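Local coordinates for protein glutathione synthetase-like effector 30 (Gpa-GSS30-apo) (Globodera pallida, PDB 5OET) that is a plant-parasitic nematode effector derived from glutathione synthetase and probably keeps the ATP-grasp ligase fold of enzymes that join glycine to gamma-glutamylcysteine, at residues 469-481 and 492-505. Sequence-based numbering, arbitrary orientation.
Sequences LDATPELGIFGCL and YFSRTGHMMKSKLA
F478 and M499 are diagonal neighbours on two antiparallel strands, and both side chains rise from the same face of the sheet. The phenyl ring turns an edge toward the opposite backbone, with G497 C and H498 N close to its plane, while F478 CE2 comes within 3.6 Å of M499 CG. M499 holds CG between its backbone N and carbonyl carbon (chi1 63°) and runs on extended to SD, which lies 5.0 Å from the ring centroid in an oblique Met-aromatic contact. G476, directly across from M499, and G497, across from F478, carry no side chain that would press on the pair. The ring of F194 meets that of F478, and R166 of strand 160-173 touches both side chains.

The strands form the two arms of a beta hairpin, 469-484 with 490-504, within a larger mixed sheet; strands 160-173 and 454-459 pair with the far edge of the first arm, and 517-524 with that of the second. Paired N-H and C=O groups link G476 with M499 and F478 with G497, the bond from G476 N to M499 O measuring 2.9 Å.

Near the end of 469-481 the register slips by one residue, and a side chain takes over a backbone role. S494 OG accepts the N-H of C480 at 2.8 Å and donates to R495 O at 2.9 Å, bridging the break, while S494 N returns a bond to C480 O. C480 is itself tied to strand 160-173 by its disulfide with C164.

Toward the other end, T472 and K503 exchange backbone hydrogen bonds, 3.0 Å from T472 N to K503 O, and T472 OG1 rests 3.4 Å from K503 CG, against the aliphatic part of the lysine.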
ATOM      1  N   LEU A 469     -24.068 -11.175   6.608  1.00 54.43           N
ATOM      2  CA  LEU A 469     -24.284 -10.753   7.987  1.00 55.60           C
ATOM      3  C   LEU A 469     -25.224  -9.565   8.050  1.00 56.01           C
ATOM      4  O   LEU A 469     -25.172  -8.697   7.178  1.00 55.05           O
ATOM      5  CB  LEU A 469     -22.969 -10.296   8.613  1.00 56.36           C
ATOM      6  CG  LEU A 469     -22.034 -11.403   9.048  1.00 57.67           C
ATOM      7  CD1 LEU A 469     -20.647 -10.823   9.258  1.00 57.62           C
ATOM      8  CD2 LEU A 469     -22.574 -12.100  10.297  1.00 59.37           C
ATOM      9  N   ASP A 470     -26.040  -9.507   9.101  1.00 56.47           N
ATOM     10  CA  ASP A 470     -26.647  -8.243   9.523  1.00 55.74           C
ATOM     11  C   ASP A 470     -25.570  -7.378  10.148  1.00 51.90           C
ATOM     12  O   ASP A 470     -24.837  -7.851  10.998  1.00 49.67           O
ATOM     13  CB  ASP A 470     -27.744  -8.486  10.557  1.00 59.05           C
ATOM     14  CG  ASP A 470     -28.903  -9.293  10.003  1.00 63.18           C
ATOM     15  OD1 ASP A 470     -28.764  -9.851   8.882  1.00 64.95           O
ATOM     16  OD2 ASP A 470     -29.941  -9.366  10.709  1.00 65.08           O
ATOM     17  N   ALA A 471     -25.481  -6.120   9.735  1.00 50.88           N
ATOM     18  CA  ALA A 471     -24.577  -5.148  10.364  1.00 50.65           C
ATOM     19  C   ALA A 471     -25.207  -3.776  10.492  1.00 50.44           C
ATOM     20  O   ALA A 471     -26.105  -3.441   9.737  1.00 50.73           O
ATOM     21  CB  ALA A 471     -23.294  -5.043   9.565  1.00 50.05           C
ATOM     22  N   THR A 472     -24.708  -2.989  11.441  1.00 50.37           N
ATOM     23  CA  THR A 472     -25.141  -1.608  11.645  1.00 51.56           C
ATOM     24  C   THR A 472     -23.948  -0.720  11.318  1.00 51.20           C
ATOM     25  O   THR A 472     -22.930  -0.815  11.992  1.00 49.04           O
ATOM     26  CB  THR A 472     -25.603  -1.323  13.104  1.00 52.20           C
ATOM     27  OG1 THR A 472     -24.654  -1.857  14.034  1.00 52.88           O
ATOM     28  CG2 THR A 472     -26.941  -1.944  13.390  1.00 53.41           C
ATOM     29  N   PRO A 473     -24.062   0.128  10.271  1.00 52.92           N
ATOM     30  CA  PRO A 473     -23.003   1.074   9.969  1.00 52.91           C
ATOM     31  C   PRO A 473     -23.008   2.309  10.894  1.00 54.12           C
ATOM     32  O   PRO A 473     -24.022   2.630  11.510  1.00 56.69           O
ATOM     33  CB  PRO A 473     -23.283   1.467   8.520  1.00 53.73           C
ATOM     34  CG  PRO A 473     -24.738   1.312   8.361  1.00 54.63           C
ATOM     35  CD  PRO A 473     -25.201   0.274   9.346  1.00 55.28           C
ATOM     36  N   GLU A 474     -21.851   2.962  10.975  1.00 53.66           N
ATOM     37  CA  GLU A 474     -21.630   4.135  11.803  1.00 52.24           C
ATOM     38  C   GLU A 474     -20.814   5.094  10.947  1.00 48.93           C
ATOM     39  O   GLU A 474     -19.721   4.769  10.533  1.00 45.69           O
ATOM     40  CB  GLU A 474     -20.867   3.761  13.076  1.00 54.48           C
ATOM     41  CG  GLU A 474     -20.771   4.862  14.133  1.00 57.09           C
ATOM     42  CD  GLU A 474     -19.569   4.708  15.086  1.00 59.53           C
ATOM     43  OE1 GLU A 474     -18.389   4.843  14.637  1.00 62.28           O
ATOM     44  OE2 GLU A 474     -19.798   4.483  16.298  1.00 59.78           O
ATOM     45  N   LEU A 475     -21.372   6.273  10.690  1.00 48.05           N
ATOM     46  CA  LEU A 475     -20.777   7.296   9.819  1.00 45.54           C
ATOM     47  C   LEU A 475     -19.926   8.275  10.610  1.00 43.98           C
ATOM     48  O   LEU A 475     -20.418   8.893  11.524  1.00 43.76           O
ATOM     49  CB  LEU A 475     -21.902   8.077   9.152  1.00 45.76           C
ATOM     50  CG  LEU A 475     -21.574   9.205   8.189  1.00 45.13           C
ATOM     51  CD1 LEU A 475     -20.945   8.672   6.907  1.00 43.72           C
ATOM     52  CD2 LEU A 475     -22.858   9.970   7.901  1.00 45.72           C
ATOM     53  N   GLY A 476     -18.659   8.425  10.244  1.00 43.50           N
ATOM     54  CA  GLY A 476     -17.762   9.404  10.873  1.00 42.93           C
ATOM     55  C   GLY A 476     -17.462  10.537   9.913  1.00 42.68           C
ATOM     56  O   GLY A 476     -16.981  10.292   8.812  1.00 43.00           O
ATOM     57  N   ILE A 477     -17.751  11.770  10.307  1.00 42.44           N
ATOM     58  CA  ILE A 477     -17.418  12.914   9.481  1.00 43.55           C
ATOM     59  C   ILE A 477     -16.194  13.634  10.044  1.00 44.48           C
ATOM     60  O   ILE A 477     -16.227  14.101  11.183  1.00 46.54           O
ATOM     61  CB  ILE A 477     -18.584  13.909   9.423  1.00 43.48           C
ATOM     62  CG1 ILE A 477     -19.847  13.243   8.868  1.00 43.90           C
ATOM     63  CG2 ILE A 477     -18.198  15.125   8.593  1.00 43.80           C
ATOM     64  CD1 ILE A 477     -19.724  12.696   7.460  1.00 43.67           C
ATOM     65  N   PHE A 478     -15.149  13.751   9.229  1.00 44.58           N
ATOM     66  CA  PHE A 478     -13.952  14.524   9.565  1.00 45.64           C
ATOM     67  C   PHE A 478     -14.041  15.998   9.192  1.00 45.54           C
ATOM     68  O   PHE A 478     -14.531  16.333   8.133  1.00 46.39           O
ATOM     69  CB  PHE A 478     -12.740  13.966   8.820  1.00 46.22           C
ATOM     70  CG  PHE A 478     -12.347  12.595   9.245  1.00 46.48           C
ATOM     71  CD1 PHE A 478     -11.479  12.411  10.308  1.00 46.27           C
ATOM     72  CD2 PHE A 478     -12.827  11.486   8.569  1.00 47.68           C
ATOM     73  CE1 PHE A 478     -11.089  11.145  10.699  1.00 46.67           C
ATOM     74  CE2 PHE A 478     -12.456  10.207   8.965  1.00 48.22           C
ATOM     75  CZ  PHE A 478     -11.579  10.033  10.029  1.00 47.99           C
ATOM     76  N   GLY A 479     -13.508  16.861  10.051  1.00 45.81           N
ATOM     77  CA  GLY A 479     -13.242  18.265   9.707  1.00 46.07           C
ATOM     78  C   GLY A 479     -12.183  18.897  10.604  1.00 45.40           C
ATOM     79  O   GLY A 479     -12.076  18.547  11.781  1.00 42.95           O
ATOM     80  N   CYS A 480     -11.404  19.824  10.052  1.00 47.19           N
ATOM     81  CA  CYS A 480     -10.387  20.532  10.837  1.00 49.34           C
ATOM     82  C   CYS A 480     -10.525  22.033  10.777  1.00 48.32           C
ATOM     83  O   CYS A 480     -10.962  22.588   9.790  1.00 47.41           O
ATOM     84  CB  CYS A 480      -8.960  20.188  10.403  1.00 50.84           C
ATOM     85  SG  CYS A 480      -8.550  18.449  10.390  1.00 56.26           S
ATOM     86  N   LEU A 481     -10.055  22.651  11.850  1.00 48.74           N
ATOM     87  CA  LEU A 481      -9.956  24.093  12.029  1.00 49.57           C
ATOM     88  C   LEU A 481      -8.502  24.493  12.218  1.00 48.08           C
ATOM     89  O   LEU A 481      -7.671  23.699  12.678  1.00 45.50           O
ATOM     90  CB  LEU A 481     -10.634  24.495  13.337  1.00 50.51           C
ATOM     91  CG  LEU A 481     -12.069  24.897  13.384  1.00 51.99           C
ATOM     92  CD1 LEU A 481     -12.388  25.519  14.740  1.00 53.77           C
ATOM     93  CD2 LEU A 481     -12.292  25.867  12.260  1.00 53.91           C
ATOM     94  N   TYR A 492      -8.781  29.216   9.174  1.00 51.65           N
ATOM     95  CA  TYR A 492      -8.770  28.167   8.190  1.00 51.46           C
ATOM     96  C   TYR A 492      -9.786  27.078   8.540  1.00 51.71           C
ATOM     97  O   TYR A 492      -9.792  26.584   9.677  1.00 52.11           O
ATOM     98  CB  TYR A 492      -7.366  27.588   8.105  1.00 50.64           C
ATOM     99  CG  TYR A 492      -7.244  26.507   7.085  1.00 50.15           C
ATOM    100  CD1 TYR A 492      -7.193  26.819   5.743  1.00 50.10           C
ATOM    101  CD2 TYR A 492      -7.206  25.159   7.465  1.00 49.56           C
ATOM    102  CE1 TYR A 492      -7.083  25.836   4.784  1.00 50.94           C
ATOM    103  CE2 TYR A 492      -7.105  24.154   6.511  1.00 50.08           C
ATOM    104  CZ  TYR A 492      -7.042  24.502   5.166  1.00 51.29           C
ATOM    105  OH  TYR A 492      -6.938  23.529   4.191  1.00 54.26           O
ATOM    106  N   PHE A 493     -10.653  26.746   7.571  1.00 51.07           N
ATOM    107  CA  PHE A 493     -11.489  25.535   7.609  1.00 49.90           C
ATOM    108  C   PHE A 493     -11.020  24.551   6.534  1.00 49.38           C
ATOM    109  O   PHE A 493     -10.997  24.900   5.350  1.00 50.99           O
ATOM    110  CB  PHE A 493     -12.956  25.860   7.335  1.00 49.67           C
ATOM    111  CG  PHE A 493     -13.629  26.684   8.408  1.00 50.31           C
ATOM    112  CD1 PHE A 493     -14.195  26.074   9.523  1.00 49.21           C
ATOM    113  CD2 PHE A 493     -13.758  28.066   8.269  1.00 51.88           C
ATOM    114  CE1 PHE A 493     -14.828  26.817  10.495  1.00 49.52           C
ATOM    115  CE2 PHE A 493     -14.401  28.820   9.238  1.00 52.38           C
ATOM    116  CZ  PHE A 493     -14.934  28.188  10.354  1.00 51.54           C
ATOM    117  N   SER A 494     -10.675  23.328   6.935  1.00 47.72           N
ATOM    118  CA  SER A 494     -10.263  22.282   5.997  1.00 48.22           C
ATOM    119  C   SER A 494     -11.454  21.754   5.231  1.00 47.84           C
ATOM    120  O   SER A 494     -12.589  22.026   5.600  1.00 48.09           O
ATOM    121  CB  SER A 494      -9.609  21.114   6.742  1.00 47.83           C
ATOM    122  OG  SER A 494     -10.568  20.336   7.439  1.00 47.27           O
ATOM    123  N   ARG A 495     -11.190  20.987   4.177  1.00 48.28           N
ATOM    124  CA  ARG A 495     -12.234  20.204   3.504  1.00 49.54           C
ATOM    125  C   ARG A 495     -12.811  19.211   4.519  1.00 49.37           C
ATOM    126  O   ARG A 495     -12.165  18.902   5.527  1.00 48.43           O
ATOM    127  CB  ARG A 495     -11.679  19.452   2.290  1.00 50.62           C
ATOM    128  CG  ARG A 495     -10.668  18.360   2.644  1.00 52.01           C
ATOM    129  CD  ARG A 495     -10.266  17.478   1.464  1.00 54.78           C
ATOM    130  NE  ARG A 495      -9.205  18.067   0.625  1.00 57.17           N
ATOM    131  CZ  ARG A 495      -9.359  18.542  -0.617  1.00 59.00           C
ATOM    132  NH1 ARG A 495     -10.543  18.514  -1.241  1.00 60.40           N
ATOM    133  NH2 ARG A 495      -8.303  19.049  -1.252  1.00 58.75           N
ATOM    134  N   THR A 496     -14.025  18.742   4.272  1.00 50.95           N
ATOM    135  CA  THR A 496     -14.608  17.672   5.068  1.00 51.54           C
ATOM    136  C   THR A 496     -14.187  16.331   4.517  1.00 49.39           C
ATOM    137  O   THR A 496     -13.809  16.213   3.348  1.00 48.89           O
ATOM    138  CB  THR A 496     -16.130  17.710   5.074  1.00 54.80           C
ATOM    139  OG1 THR A 496     -16.577  18.036   3.756  1.00 58.52           O
ATOM    140  CG2 THR A 496     -16.614  18.732   6.087  1.00 56.93           C
ATOM    141  N   GLY A 497     -14.238  15.334   5.394  1.00 47.44           N
ATOM    142  CA  GLY A 497     -13.984  13.942   5.050  1.00 46.99           C
ATOM    143  C   GLY A 497     -15.024  13.043   5.687  1.00 46.38           C
ATOM    144  O   GLY A 497     -15.825  13.503   6.507  1.00 45.82           O
ATOM    145  N   HIS A 498     -15.004  11.764   5.330  1.00 46.28           N
ATOM    146  CA  HIS A 498     -15.995  10.821   5.863  1.00 47.79           C
ATOM    147  C   HIS A 498     -15.556   9.376   5.738  1.00 45.95           C
ATOM    148  O   HIS A 498     -14.941   8.986   4.750  1.00 44.76           O
ATOM    149  CB  HIS A 498     -17.343  11.016   5.155  1.00 48.87           C
ATOM    150  CG  HIS A 498     -17.289  10.715   3.697  1.00 49.34           C
ATOM    151  ND1 HIS A 498     -16.928  11.648   2.744  1.00 51.70           N
ATOM    152  CD2 HIS A 498     -17.499   9.558   3.031  1.00 49.35           C
ATOM    153  CE1 HIS A 498     -16.942  11.077   1.549  1.00 52.55           C
ATOM    154  NE2 HIS A 498     -17.297   9.812   1.693  1.00 51.01           N
ATOM    155  N   MET A 499     -15.928   8.592   6.737  1.00 46.33           N
ATOM    156  CA  MET A 499     -15.610   7.174   6.808  1.00 47.61           C
ATOM    157  C   MET A 499     -16.804   6.443   7.388  1.00 46.81           C
ATOM    158  O   MET A 499     -17.777   7.072   7.808  1.00 46.58           O
ATOM    159  CB  MET A 499     -14.420   6.978   7.732  1.00 49.52           C
ATOM    160  CG  MET A 499     -14.728   7.401   9.168  1.00 52.19           C
ATOM    161  SD  MET A 499     -13.609   6.637  10.320  1.00 55.35           S
ATOM    162  CE  MET A 499     -14.183   4.964  10.239  1.00 56.91           C
ATOM    163  N   MET A 500     -16.704   5.127   7.469  1.00 47.00           N
ATOM    164  CA  MET A 500     -17.787   4.329   8.031  1.00 48.74           C
ATOM    165  C   MET A 500     -17.219   3.103   8.700  1.00 47.49           C
ATOM    166  O   MET A 500     -16.162   2.621   8.325  1.00 46.74           O
ATOM    167  CB  MET A 500     -18.764   3.961   6.927  1.00 50.90           C
ATOM    168  CG  MET A 500     -20.052   3.305   7.361  1.00 54.75           C
ATOM    169  SD  MET A 500     -21.316   3.414   6.060  1.00 59.56           S
ATOM    170  CE  MET A 500     -21.896   5.058   6.391  1.00 60.47           C
ATOM    171  N   LYS A 501     -17.906   2.633   9.721  1.00 48.81           N
ATOM    172  CA  LYS A 501     -17.525   1.413  10.414  1.00 50.13           C
ATOM    173  C   LYS A 501     -18.790   0.629  10.668  1.00 48.60           C
ATOM    174  O   LYS A 501     -19.755   1.192  11.124  1.00 47.03           O
ATOM    175  CB  LYS A 501     -16.809   1.728  11.737  1.00 52.25           C
ATOM    176  CG  LYS A 501     -15.367   2.183  11.595  1.00 52.48           C
ATOM    177  CD  LYS A 501     -14.331   1.082  11.842  1.00 54.63           C
ATOM    178  CE  LYS A 501     -13.915   0.975  13.309  1.00 56.66           C
ATOM    179  NZ  LYS A 501     -12.862  -0.060  13.521  1.00 56.95           N
ATOM    180  N   SER A 502     -18.778  -0.657  10.333  1.00 49.49           N
ATOM    181  CA  SER A 502     -19.903  -1.554  10.570  1.00 50.08           C
ATOM    182  C   SER A 502     -19.533  -2.557  11.638  1.00 49.68           C
ATOM    183  O   SER A 502     -18.412  -3.047  11.652  1.00 48.01           O
ATOM    184  CB  SER A 502     -20.265  -2.297   9.303  1.00 50.47           C
ATOM    185  OG  SER A 502     -20.762  -1.399   8.344  1.00 52.25           O
ATOM    186  N   LYS A 503     -20.483  -2.838  12.529  1.00 50.87           N
ATOM    187  CA  LYS A 503     -20.349  -3.893  13.526  1.00 52.63           C
ATOM    188  C   LYS A 503     -21.468  -4.877  13.317  1.00 53.79           C
ATOM    189  O   LYS A 503     -22.434  -4.529  12.661  1.00 56.62           O
ATOM    190  CB  LYS A 503     -20.378  -3.331  14.952  1.00 53.45           C
ATOM    191  CG  LYS A 503     -21.646  -2.599  15.353  1.00 56.08           C
ATOM    192  CD  LYS A 503     -21.831  -2.632  16.875  1.00 57.84           C
ATOM    193  CE  LYS A 503     -22.941  -1.722  17.363  1.00 59.94           C
ATOM    194  NZ  LYS A 503     -22.779  -0.324  16.859  1.00 60.80           N
ATOM    195  N   LEU A 504     -21.331  -6.096  13.840  1.00 54.47           N
ATOM    196  CA  LEU A 504     -22.445  -7.041  13.909  1.00 55.44           C
ATOM    197  C   LEU A 504     -23.621  -6.491  14.700  1.00 55.27           C
ATOM    198  O   LEU A 504     -23.429  -5.815  15.711  1.00 55.75           O
ATOM    199  CB  LEU A 504     -22.038  -8.318  14.625  1.00 57.84           C
ATOM    200  CG  LEU A 504     -21.070  -9.284  13.972  1.00 59.14           C
ATOM    201  CD1 LEU A 504     -21.022 -10.538  14.840  1.00 61.39           C
ATOM    202  CD2 LEU A 504     -21.473  -9.616  12.541  1.00 59.61           C
ATOM    203  N   ALA A 505     -24.825  -6.805  14.230  1.00 54.52           N
ATOM    204  CA  ALA A 505     -26.042  -6.648  15.005  1.00 55.85           C
ATOM    205  C   ALA A 505     -26.362  -7.977  15.711  1.00 57.07           C
ATOM    206  O   ALA A 505     -26.890  -8.001  16.826  1.00 59.23           O
ATOM    207  CB  ALA A 505     -27.171  -6.234  14.085  1.00 56.33           C
TER